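Local coordinates for protein benzyl alcohol dehydrogenase (Acinetobacter calcoaceticus, PDB 1F8F) that catalyses the NAD-dependent oxidation of benzyl alcohol to benzaldehyde, as a zinc-containing alcohol dehydrogenase, at residues T41-T46 against P366-A371; K344-D349 against K360-K365; Q274-L279 against G307-L312; A191-T196 against G258-L263. All blocks are in the same frame, centred on the assembly; numbering follows the deposited sequence.

Contact 1: residues T41-T46 against P366-A371. With ZN (zinc ion), chain B; NAD (nicotinamide-adenine-dinucleotide), chain F; EOH (ethanol), chain G.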
# COMPACT_ATOMS: atom_id res chain seq x y z
N THR A 41 -27.89 -24.85 -5.85
CA THR A 41 -27.22 -23.84 -6.63
C THR A 41 -27.92 -22.49 -6.53
O THR A 41 -29.10 -22.44 -6.87
CB THR A 41 -27.22 -24.18 -8.13
OG1 THR A 41 -26.57 -25.44 -8.34
CG2 THR A 41 -26.45 -23.18 -9.01
N GLY A 42 -27.18 -21.46 -6.14
CA GLY A 42 -27.80 -20.13 -6.07
C GLY A 42 -28.20 -19.54 -7.40
O GLY A 42 -27.65 -19.92 -8.44
N MET A 43 -29.13 -18.59 -7.43
CA MET A 43 -29.58 -17.90 -8.62
C MET A 43 -29.19 -16.41 -8.52
O MET A 43 -29.39 -15.74 -7.53
CB MET A 43 -31.09 -17.91 -8.87
CG MET A 43 -31.43 -17.31 -10.24
SD MET A 43 -33.27 -17.17 -10.41
CE MET A 43 -33.66 -18.91 -10.61
N CYS A 44 -28.65 -15.91 -9.60
CA CYS A 44 -28.10 -14.56 -9.71
C CYS A 44 -28.60 -13.90 -10.97
O CYS A 44 -28.85 -14.44 -12.04
CB CYS A 44 -26.57 -14.68 -9.61
SG CYS A 44 -25.56 -13.34 -10.27
N HIS A 45 -28.70 -12.59 -10.88
CA HIS A 45 -29.13 -11.67 -11.90
C HIS A 45 -28.51 -11.96 -13.24
O HIS A 45 -29.13 -12.01 -14.31
CB HIS A 45 -28.81 -10.25 -11.35
CG HIS A 45 -29.49 -9.23 -12.23
ND1 HIS A 45 -28.81 -8.24 -12.90
CD2 HIS A 45 -30.80 -9.11 -12.56
CE1 HIS A 45 -29.67 -7.53 -13.61
NE2 HIS A 45 -30.88 -8.04 -13.42
N THR A 46 -27.21 -12.26 -13.22
CA THR A 46 -26.42 -12.66 -14.34
C THR A 46 -26.96 -13.88 -15.06
O THR A 46 -26.83 -13.91 -16.30
CB THR A 46 -24.94 -12.83 -13.95
OG1 THR A 46 -24.48 -11.62 -13.31
CG2 THR A 46 -24.12 -13.06 -15.21
N PRO A 366 -32.35 -16.37 -4.22
CA PRO A 366 -32.92 -17.74 -4.39
C PRO A 366 -31.85 -18.81 -4.42
O PRO A 366 -30.70 -18.57 -4.84
CB PRO A 366 -33.68 -17.67 -5.69
CG PRO A 366 -33.56 -16.26 -6.25
CD PRO A 366 -32.44 -15.59 -5.48
N ILE A 367 -32.12 -20.03 -3.99
CA ILE A 367 -31.30 -21.22 -3.97
C ILE A 367 -32.12 -22.43 -4.45
O ILE A 367 -33.23 -22.69 -3.96
CB ILE A 367 -30.62 -21.59 -2.66
CG1 ILE A 367 -29.77 -20.44 -2.10
CG2 ILE A 367 -29.70 -22.80 -2.92
CD1 ILE A 367 -28.90 -20.75 -0.90
N ILE A 368 -31.81 -22.90 -5.66
CA ILE A 368 -32.50 -24.03 -6.27
C ILE A 368 -32.00 -25.30 -5.61
O ILE A 368 -30.83 -25.70 -5.78
CB ILE A 368 -32.32 -24.03 -7.82
CG1 ILE A 368 -32.71 -22.72 -8.44
CG2 ILE A 368 -33.24 -25.10 -8.46
CD1 ILE A 368 -31.77 -21.63 -8.84
N LYS A 369 -32.83 -25.96 -4.82
CA LYS A 369 -32.51 -27.27 -4.23
C LYS A 369 -32.63 -28.35 -5.31
O LYS A 369 -33.67 -28.39 -5.95
CB LYS A 369 -33.37 -27.71 -3.07
CG LYS A 369 -33.07 -27.09 -1.73
CD LYS A 369 -34.01 -27.78 -0.69
CE LYS A 369 -34.12 -26.87 0.53
NZ LYS A 369 -34.29 -27.65 1.80
N ILE A 370 -31.57 -29.09 -5.53
CA ILE A 370 -31.42 -30.06 -6.59
C ILE A 370 -31.34 -31.52 -6.15
O ILE A 370 -32.17 -32.30 -6.60
CB ILE A 370 -30.20 -29.64 -7.42
CG1 ILE A 370 -30.55 -28.33 -8.15
CG2 ILE A 370 -29.80 -30.73 -8.41
CD1 ILE A 370 -29.41 -27.62 -8.85
N ALA A 371 -30.44 -31.88 -5.24
CA ALA A 371 -30.38 -33.19 -4.63
C ALA A 371 -31.57 -33.35 -3.67
O ALA A 371 -32.17 -32.31 -3.28
CB ALA A 371 -29.13 -33.39 -3.77
OXT ALA A 371 -31.85 -34.50 -3.26
ZN ZN B . -23.22 -13.91 -10.41
PA NAD F . -30.52 -7.56 -7.27
O1A NAD F . -30.73 -8.54 -6.15
O2A NAD F . -31.56 -7.45 -8.30
O5B NAD F . -30.08 -6.15 -6.69
C5B NAD F . -29.96 -4.84 -7.31
C4B NAD F . -30.81 -3.81 -6.57
O4B NAD F . -30.77 -2.55 -7.31
C3B NAD F . -32.31 -4.14 -6.39
O3B NAD F . -32.65 -4.29 -5.02
C2B NAD F . -33.07 -2.96 -6.97
O2B NAD F . -34.19 -2.51 -6.19
C1B NAD F . -31.98 -1.88 -7.02
N9A NAD F . -32.19 -0.84 -8.02
C8A NAD F . -32.42 -0.96 -9.37
N7A NAD F . -32.57 0.21 -9.98
C5A NAD F . -32.45 1.14 -8.96
C6A NAD F . -32.51 2.54 -8.95
N6A NAD F . -32.71 3.32 -10.01
N1A NAD F . -32.33 3.16 -7.75
C2A NAD F . -32.13 2.40 -6.64
N3A NAD F . -32.04 1.10 -6.55
C4A NAD F . -32.23 0.52 -7.75
O3 NAD F . -29.11 -8.00 -7.97
PN NAD F . -27.82 -8.55 -7.22
O1N NAD F . -27.58 -7.81 -5.97
O2N NAD F . -27.94 -10.00 -7.04
O5D NAD F . -26.71 -8.19 -8.36
C5D NAD F . -26.24 -6.84 -8.47
C4D NAD F . -25.60 -6.49 -9.76
O4D NAD F . -24.17 -6.84 -9.80
C3D NAD F . -26.18 -6.92 -11.12
O3D NAD F . -25.82 -5.93 -12.10
C2D NAD F . -25.32 -8.16 -11.40
O2D NAD F . -25.40 -8.64 -12.73
C1D NAD F . -23.97 -7.51 -11.06
N1N NAD F . -22.97 -8.52 -10.77
C2N NAD F . -21.68 -8.15 -10.96
C3N NAD F . -20.68 -9.06 -10.66
C7N NAD F . -19.16 -8.73 -10.81
O7N NAD F . -18.32 -9.60 -10.55
N7N NAD F . -18.87 -7.45 -11.24
C4N NAD F . -21.00 -10.34 -10.12
C5N NAD F . -22.25 -10.33 -9.47
C6N NAD F . -23.30 -9.47 -9.76
C1 EOH G . -20.94 -12.40 -12.39
C2 EOH G . -20.42 -11.34 -13.27
O EOH G . -22.33 -12.41 -12.07

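Contact 2: residues K344-D349 against K360-K365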
# COMPACT_ATOMS: atom_id res chain seq x y z
N LYS A 344 -33.87 -17.61 0.24
CA LYS A 344 -35.12 -18.37 0.23
C LYS A 344 -35.01 -19.58 -0.72
O LYS A 344 -34.58 -19.47 -1.87
CB LYS A 344 -36.32 -17.51 -0.13
CG LYS A 344 -37.66 -18.22 -0.20
CD LYS A 344 -38.75 -17.37 -0.87
CE LYS A 344 -40.19 -17.82 -0.67
NZ LYS A 344 -40.47 -19.14 -1.33
N PHE A 345 -35.34 -20.78 -0.27
CA PHE A 345 -35.23 -22.03 -1.02
C PHE A 345 -36.42 -22.36 -1.92
O PHE A 345 -37.57 -22.15 -1.53
CB PHE A 345 -35.02 -23.18 -0.04
CG PHE A 345 -33.72 -23.23 0.70
CD1 PHE A 345 -32.54 -23.59 0.08
CD2 PHE A 345 -33.68 -22.97 2.07
CE1 PHE A 345 -31.34 -23.66 0.77
CE2 PHE A 345 -32.48 -23.04 2.77
CZ PHE A 345 -31.29 -23.38 2.12
N TYR A 346 -36.25 -22.83 -3.14
CA TYR A 346 -37.28 -23.24 -4.06
C TYR A 346 -37.04 -24.67 -4.53
O TYR A 346 -35.84 -24.98 -4.55
CB TYR A 346 -37.19 -22.32 -5.28
CG TYR A 346 -37.55 -20.86 -5.06
CD1 TYR A 346 -36.68 -19.97 -4.45
CD2 TYR A 346 -38.80 -20.41 -5.46
CE1 TYR A 346 -37.03 -18.64 -4.25
CE2 TYR A 346 -39.16 -19.08 -5.25
CZ TYR A 346 -38.28 -18.20 -4.65
OH TYR A 346 -38.67 -16.88 -4.44
N ALA A 347 -38.02 -25.45 -4.98
CA ALA A 347 -37.74 -26.76 -5.57
C ALA A 347 -37.19 -26.64 -7.00
O ALA A 347 -37.52 -25.67 -7.72
CB ALA A 347 -39.05 -27.54 -5.63
N PHE A 348 -36.46 -27.64 -7.52
CA PHE A 348 -35.95 -27.62 -8.88
C PHE A 348 -37.00 -27.34 -9.94
O PHE A 348 -36.82 -26.51 -10.82
CB PHE A 348 -35.25 -28.95 -9.20
CG PHE A 348 -34.22 -28.91 -10.30
CD1 PHE A 348 -33.77 -27.72 -10.83
CD2 PHE A 348 -33.66 -30.08 -10.77
CE1 PHE A 348 -32.81 -27.68 -11.84
CE2 PHE A 348 -32.71 -30.08 -11.78
CZ PHE A 348 -32.28 -28.87 -12.32
N ASP A 349 -38.21 -27.91 -9.77
CA ASP A 349 -39.30 -27.65 -10.69
C ASP A 349 -39.92 -26.29 -10.44
O ASP A 349 -40.92 -25.98 -11.11
CB ASP A 349 -40.33 -28.79 -10.68
CG ASP A 349 -41.08 -28.97 -9.39
OD1 ASP A 349 -41.16 -28.07 -8.52
OD2 ASP A 349 -41.64 -30.07 -9.15
N LYS A 360 -38.92 -9.07 -9.20
CA LYS A 360 -39.83 -8.14 -8.54
C LYS A 360 -39.30 -7.67 -7.18
O LYS A 360 -39.92 -6.79 -6.58
CB LYS A 360 -41.25 -8.69 -8.34
CG LYS A 360 -41.98 -9.03 -9.64
CD LYS A 360 -43.23 -9.85 -9.35
CE LYS A 360 -43.96 -10.35 -10.59
NZ LYS A 360 -44.82 -11.55 -10.30
N GLY A 361 -38.19 -8.19 -6.68
CA GLY A 361 -37.62 -7.78 -5.43
C GLY A 361 -38.13 -8.42 -4.17
O GLY A 361 -37.64 -7.99 -3.11
N ILE A 362 -39.01 -9.44 -4.19
CA ILE A 362 -39.39 -10.05 -2.91
C ILE A 362 -38.33 -11.05 -2.47
O ILE A 362 -38.20 -11.30 -1.28
CB ILE A 362 -40.75 -10.75 -2.79
CG1 ILE A 362 -40.97 -11.75 -3.93
CG2 ILE A 362 -41.92 -9.77 -2.70
CD1 ILE A 362 -40.59 -13.15 -3.50
N THR A 363 -37.59 -11.61 -3.40
CA THR A 363 -36.55 -12.57 -3.03
C THR A 363 -35.18 -11.99 -3.36
O THR A 363 -34.88 -11.80 -4.55
CB THR A 363 -36.73 -13.91 -3.76
OG1 THR A 363 -37.93 -14.54 -3.28
CG2 THR A 363 -35.58 -14.88 -3.55
N LEU A 364 -34.37 -11.88 -2.31
CA LEU A 364 -33.02 -11.35 -2.39
C LEU A 364 -32.07 -12.34 -3.06
O LEU A 364 -31.41 -11.99 -4.03
CB LEU A 364 -32.41 -10.96 -1.05
CG LEU A 364 -32.74 -9.64 -0.36
CD1 LEU A 364 -32.04 -8.49 -1.07
CD2 LEU A 364 -34.25 -9.39 -0.32
N LYS A 365 -32.00 -13.53 -2.52
CA LYS A 365 -31.15 -14.60 -3.05
C LYS A 365 -31.83 -15.97 -3.09
O LYS A 365 -31.73 -16.74 -2.14
CB LYS A 365 -29.83 -14.67 -2.23
CG LYS A 365 -28.93 -15.86 -2.51
CD LYS A 365 -28.50 -15.90 -3.99
CE LYS A 365 -27.63 -14.71 -4.38
NZ LYS A 365 -27.26 -14.72 -5.85

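Contact 3: residues Q274-L279 against G307-L312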
# COMPACT_ATOMS: atom_id res chain seq x y z
N GLN A 274 -24.28 10.11 -9.43
CA GLN A 274 -24.74 10.46 -8.08
C GLN A 274 -23.76 9.96 -7.02
O GLN A 274 -23.45 10.60 -6.04
CB GLN A 274 -26.14 9.89 -7.79
CG GLN A 274 -27.25 10.85 -8.19
CD GLN A 274 -28.68 10.37 -8.09
OE1 GLN A 274 -29.58 11.16 -7.76
NE2 GLN A 274 -28.97 9.11 -8.31
N GLY A 275 -23.36 8.70 -7.20
CA GLY A 275 -22.39 8.04 -6.35
C GLY A 275 -21.02 8.72 -6.34
O GLY A 275 -20.50 8.87 -5.24
N VAL A 276 -20.48 9.19 -7.45
CA VAL A 276 -19.21 9.94 -7.48
C VAL A 276 -19.46 11.28 -6.84
O VAL A 276 -18.70 11.65 -5.93
CB VAL A 276 -18.66 10.09 -8.91
CG1 VAL A 276 -17.29 10.77 -8.91
CG2 VAL A 276 -18.49 8.74 -9.56
N ASP A 277 -20.56 11.99 -7.14
CA ASP A 277 -20.84 13.27 -6.47
C ASP A 277 -20.96 13.19 -4.96
O ASP A 277 -20.71 14.18 -4.25
CB ASP A 277 -22.19 13.87 -6.94
CG ASP A 277 -22.22 14.23 -8.40
OD1 ASP A 277 -21.19 14.29 -9.07
OD2 ASP A 277 -23.26 14.46 -9.03
N ALA A 278 -21.47 12.10 -4.38
CA ALA A 278 -21.65 12.05 -2.93
C ALA A 278 -20.42 11.65 -2.13
O ALA A 278 -20.45 11.54 -0.90
CB ALA A 278 -22.78 11.07 -2.59
N LEU A 279 -19.32 11.32 -2.75
CA LEU A 279 -18.06 11.01 -2.09
C LEU A 279 -17.56 12.31 -1.46
O LEU A 279 -17.78 13.41 -1.99
CB LEU A 279 -17.11 10.51 -3.14
CG LEU A 279 -17.38 9.17 -3.82
CD1 LEU A 279 -16.31 8.90 -4.86
CD2 LEU A 279 -17.45 8.04 -2.81
N GLY A 307 -11.46 17.07 -5.58
CA GLY A 307 -11.65 16.27 -4.38
C GLY A 307 -10.64 15.12 -4.23
O GLY A 307 -10.67 14.38 -3.24
N GLY A 308 -9.81 14.85 -5.21
CA GLY A 308 -8.88 13.72 -5.27
C GLY A 308 -9.55 12.34 -5.25
O GLY A 308 -9.10 11.34 -4.66
N LYS A 309 -10.73 12.35 -5.86
CA LYS A 309 -11.59 11.18 -5.90
C LYS A 309 -11.10 10.04 -6.76
O LYS A 309 -10.55 10.15 -7.87
CB LYS A 309 -12.99 11.69 -6.33
CG LYS A 309 -13.70 12.53 -5.27
CD LYS A 309 -15.15 12.90 -5.71
CE LYS A 309 -15.66 13.89 -4.67
NZ LYS A 309 -17.00 14.47 -4.97
N THR A 310 -11.39 8.82 -6.34
CA THR A 310 -11.10 7.60 -7.08
C THR A 310 -12.33 6.79 -7.53
O THR A 310 -13.30 6.50 -6.83
CB THR A 310 -10.14 6.67 -6.34
OG1 THR A 310 -9.07 7.39 -5.79
CG2 THR A 310 -9.64 5.66 -7.36
N ILE A 311 -12.30 6.44 -8.80
CA ILE A 311 -13.39 5.64 -9.38
C ILE A 311 -12.78 4.29 -9.79
O ILE A 311 -11.86 4.33 -10.63
CB ILE A 311 -14.05 6.30 -10.58
CG1 ILE A 311 -14.97 7.52 -10.42
CG2 ILE A 311 -15.02 5.35 -11.24
CD1 ILE A 311 -15.21 8.13 -11.83
N LEU A 312 -13.18 3.13 -9.29
CA LEU A 312 -12.60 1.86 -9.67
C LEU A 312 -13.49 0.64 -9.99
O LEU A 312 -14.44 0.29 -9.30
CB LEU A 312 -11.56 1.28 -8.69
CG LEU A 312 -11.93 0.85 -7.30
CD1 LEU A 312 -11.02 -0.18 -6.68
CD2 LEU A 312 -11.91 2.10 -6.41

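Contact 4: residues A191-T196 against G258-L263. Unlike the reference sequence in segment 191-196: Phe194 (reference Leu).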
# COMPACT_ATOMS: atom_id res chain seq x y z
N ALA A 191 -14.05 3.16 11.87
CA ALA A 191 -14.56 4.46 12.15
C ALA A 191 -14.95 5.26 10.90
O ALA A 191 -15.46 6.38 11.12
CB ALA A 191 -13.66 5.34 13.03
N SER A 192 -14.87 4.73 9.71
CA SER A 192 -15.25 5.44 8.50
C SER A 192 -16.75 5.37 8.14
O SER A 192 -17.57 4.72 8.80
CB SER A 192 -14.48 4.87 7.28
OG SER A 192 -14.83 3.46 7.02
N SER A 193 -17.06 6.08 7.03
CA SER A 193 -18.42 6.10 6.47
C SER A 193 -18.44 5.37 5.13
O SER A 193 -17.54 5.56 4.29
CB SER A 193 -18.83 7.58 6.30
OG SER A 193 -18.16 8.23 5.24
N PHE A 194 -19.44 4.51 4.96
CA PHE A 194 -19.68 3.68 3.78
C PHE A 194 -21.12 3.76 3.28
O PHE A 194 -22.09 3.78 4.07
CB PHE A 194 -19.44 2.20 4.15
CG PHE A 194 -19.77 1.22 3.05
CD1 PHE A 194 -18.95 1.10 1.92
CD2 PHE A 194 -20.93 0.43 3.15
CE1 PHE A 194 -19.29 0.19 0.95
CE2 PHE A 194 -21.22 -0.46 2.13
CZ PHE A 194 -20.41 -0.59 1.03
N VAL A 195 -21.36 3.66 1.98
CA VAL A 195 -22.75 3.63 1.45
C VAL A 195 -22.83 2.56 0.36
O VAL A 195 -21.92 2.50 -0.46
CB VAL A 195 -23.23 4.95 0.78
CG1 VAL A 195 -22.29 5.43 -0.33
CG2 VAL A 195 -24.64 4.84 0.16
N THR A 196 -23.94 1.80 0.34
CA THR A 196 -24.14 0.89 -0.78
C THR A 196 -25.25 1.38 -1.72
O THR A 196 -26.42 1.33 -1.20
CB THR A 196 -24.46 -0.56 -0.44
OG1 THR A 196 -24.76 -1.19 -1.74
CG2 THR A 196 -25.61 -0.83 0.49
N GLY A 258 -19.56 14.22 2.78
CA GLY A 258 -19.47 13.24 1.67
C GLY A 258 -19.00 11.91 2.22
O GLY A 258 -18.25 11.97 3.18
N VAL A 259 -19.27 10.74 1.72
CA VAL A 259 -18.88 9.45 2.29
C VAL A 259 -17.45 9.03 1.94
O VAL A 259 -16.89 9.48 0.90
CB VAL A 259 -20.01 8.52 1.75
CG1 VAL A 259 -19.80 8.10 0.30
CG2 VAL A 259 -20.12 7.22 2.58
N ASN A 260 -16.73 8.29 2.79
CA ASN A 260 -15.36 7.88 2.55
C ASN A 260 -15.25 6.76 1.52
O ASN A 260 -14.33 6.70 0.69
CB ASN A 260 -14.69 7.39 3.82
CG ASN A 260 -14.57 8.40 4.93
OD1 ASN A 260 -14.89 7.96 6.05
ND2 ASN A 260 -14.12 9.66 4.72
N PHE A 261 -16.22 5.82 1.58
CA PHE A 261 -16.24 4.67 0.71
C PHE A 261 -17.59 4.35 0.08
O PHE A 261 -18.58 4.47 0.78
CB PHE A 261 -15.76 3.42 1.47
CG PHE A 261 -14.37 3.48 2.04
CD1 PHE A 261 -13.27 3.10 1.31
CD2 PHE A 261 -14.16 3.93 3.34
CE1 PHE A 261 -11.95 3.20 1.84
CE2 PHE A 261 -12.92 4.02 3.90
CZ PHE A 261 -11.81 3.63 3.15
N ALA A 262 -17.63 3.94 -1.21
CA ALA A 262 -18.92 3.57 -1.78
C ALA A 262 -18.93 2.42 -2.76
O ALA A 262 -17.94 2.09 -3.41
CB ALA A 262 -19.52 4.83 -2.40
N LEU A 263 -20.12 1.84 -2.92
CA LEU A 263 -20.38 0.76 -3.85
C LEU A 263 -21.55 1.06 -4.77
O LEU A 263 -22.69 1.24 -4.31
CB LEU A 263 -20.61 -0.60 -3.21
CG LEU A 263 -20.79 -1.87 -4.00
CD1 LEU A 263 -19.50 -2.57 -4.37
CD2 LEU A 263 -21.67 -2.93 -3.33

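Contact 1: residues T41-T46 against P366-A371
Thr41 and Ile368 face each other as a hydrogen-bonded pair of two antiparallel strands. Thr41 N donates to Ile368 O at 3.1 Å, and Ile368 N returns a bond of 3.0 Å to Thr41 O. The next pair, Gly42 with Ile367, is non-hydrogen-bonded. Its CA atoms lie only 4.2 Å apart, and Gly42 CA makes a CA-H...O contact with Pro366 O. The same carbonyl also takes a hydrogen bond from Met43 N, 3.0 Å long.

These strands belong to the catalytic domain of a medium-chain alcohol dehydrogenase, with its GroES-like fold. Just past the pairing the chain turns into helix 45-51, and Cys44 is its N-cap. Cys44 SG accepts a capping bond from Thr46 N. It also binds the zinc ion at 2.4 Å, together with His65, Cys173 and the oxygen of an ethanol molecule. Thr46 OG1 donates to that oxygen at 2.6 Å and accepts from NAD O2D. The His45 ring meets the same ribose hydroxyl with its edge, through a weak bond.

The apolar contacts gather on the sheet face that carries Thr41 and Ile368, which helix 351-360 covers. Met43 is extended as far as SD, then bends at chi3 (-72°), which brings CE to 3.8 Å from Ile368 CD1. Its CB rests on Pro366 CG. Ile370 CD1 packs against the Thr41 side chain, whose OG1 is hydrogen-bonded to Ser144 O.

Contact 2: residues K344-D349 against K360-K365
The backbones of Lys344 and Lys365 meet at the start of two parallel strands, where Lys344 N gives a weak bond of 3.3 Å to Lys365 O. Their CA atoms are 6.4 Å apart. From this point the two segments diverge, and side chains bridge the gap.

The main bridge joins Tyr346 and Thr363. Their side chains approach from opposite directions. Thr363 OG1 lies at the edge of the tyrosine ring, in its plane, and donates to Tyr346 OH at 2.7 Å. The threonine hydroxyl sits beside its own backbone N (chi1 -68°), on the side that reaches the phenol oxygen. Thr363 CG2 also approaches the ring, 4.1 Å from Tyr346 CE1. Tyr346 OH has a second hydrogen-bond partner in Asp357 OD2 of helix 351-360. Two bonds thus grip the phenol oxygen, and they tie the strand to the helix as well as to the loop that follows it.

Lys344 passes across Thr363, with CD 3.8 Å from Thr363 OG1. Its chain then bends at chi4 (-66°), and NZ comes to lie 4.0 Å above one face of the Tyr346 ring, offset toward the rim. Ile362 CD1 makes a looser contact with Tyr346 OH. Lys365 turns its side chain away from this group. Its NZ is hydrogen-bonded to Met43 O and forms a salt bridge with Glu66.

Helix 351-360 ends in a Schellman motif at Gly361. The whole is a right-handed beta-alpha-beta crossover, in which helix 351-360 links the parallel strands 343-347 and 365-369 of the catalytic domain.

Contact 3: residues Q274-L279 against G307-L312
Lys309 reaches across to the backbone at the end of helix 269-277. The lysine chain runs out straight from CG, which carries NZ to two carbonyl oxygens. NZ gives a weak bond of 3.4 Å to Val276 O and another of 3.3 Å to Leu279 O. Val276 O also accepts from Leu279 N within the turn. The ammonium group has a stronger partner in Asp303, with which it forms a salt bridge. Its positive charge probably suits the carboxyl end of the helix dipole.

This is the NAD-binding Rossmann domain. Helix 269-277 packs on one face of the parallel sheet, and strand 310-313 is the outermost strand of that sheet within the chain. Thr310, Ile311 and Leu312 pair in antiparallel fashion with a strand of the second subunit, so the sheet continues across the interface.

Val276, Leu279 and Ile311 all pack on Ile285 of the neighbouring strand 283-287. Val276 CG2 meets Ile311 CG1 at 3.8 Å. Leu279 CB lies 4.0 Å from Lys309 CE, so the aliphatic part of the lysine is packed as well.

Contact 4: residues A191-T196 against G258-L263
Two neighbouring parallel strands at the centre of the Rossmann fold make this contact. Strand 193-196 runs at 10° to strand 261-263, their axes 4.8 Å apart. Ser193 O accepts from Phe261 N, Phe261 O from Val195 N, and Val195 O from Leu263 N at 3.1 Å.

At the start of the pairing the chain turns a corner at Asn260. Ser193 N donates to Asn260 OD1 at 3.0 Å and 167°. Asn260 N in turn donates to Ser193 OG at 2.8 Å. The serine hydroxyl stands between its own N and carbonyl carbon (chi1 72°), where it can take that bond.

Phe194, Phe261, Thr196 and Leu263 share one face of the sheet. The two phenylalanine side chains cross at about a right angle, and Phe261 CB meets the edge of the Phe194 ring. Thr196 OG1 bonds to Gly198 O, in a glycine-rich turn consistent with the GxGxxG motif of Rossmann folds. On the other face Val195 CG1 touches Ala262 CB at 3.5 Å and Val259 CG1 at 3.7 Å.

Helices 174-186 and 201-213 cover the face of Phe194 and Leu263. Strand 217-222 flanks strand 193-197 on its other edge.

Overall arrangement
The four contacts form two groups, one in each domain. Contacts 1 and 2 are 8 Å apart between centres and share the catalytic-domain sheet. Strand 365-369 lies between strands 33-42 and 343-347. Lys365 NZ of contact 2 bonds to Met43 O of contact 1 at 2.9 Å, and its side chain comes within about 6 Å of the catalytic zinc. Contacts 3 and 4 are 10 Å apart between centres in the Rossmann domain, where Ala278 O accepts from Val259 N at 3.0 Å. The centres of contacts 1 and 4 are about 31 Å apart. NAD lies between the groups, bonded to Thr46 of contact 1 and about 8 Å from the Leu263 side chain of contact 4.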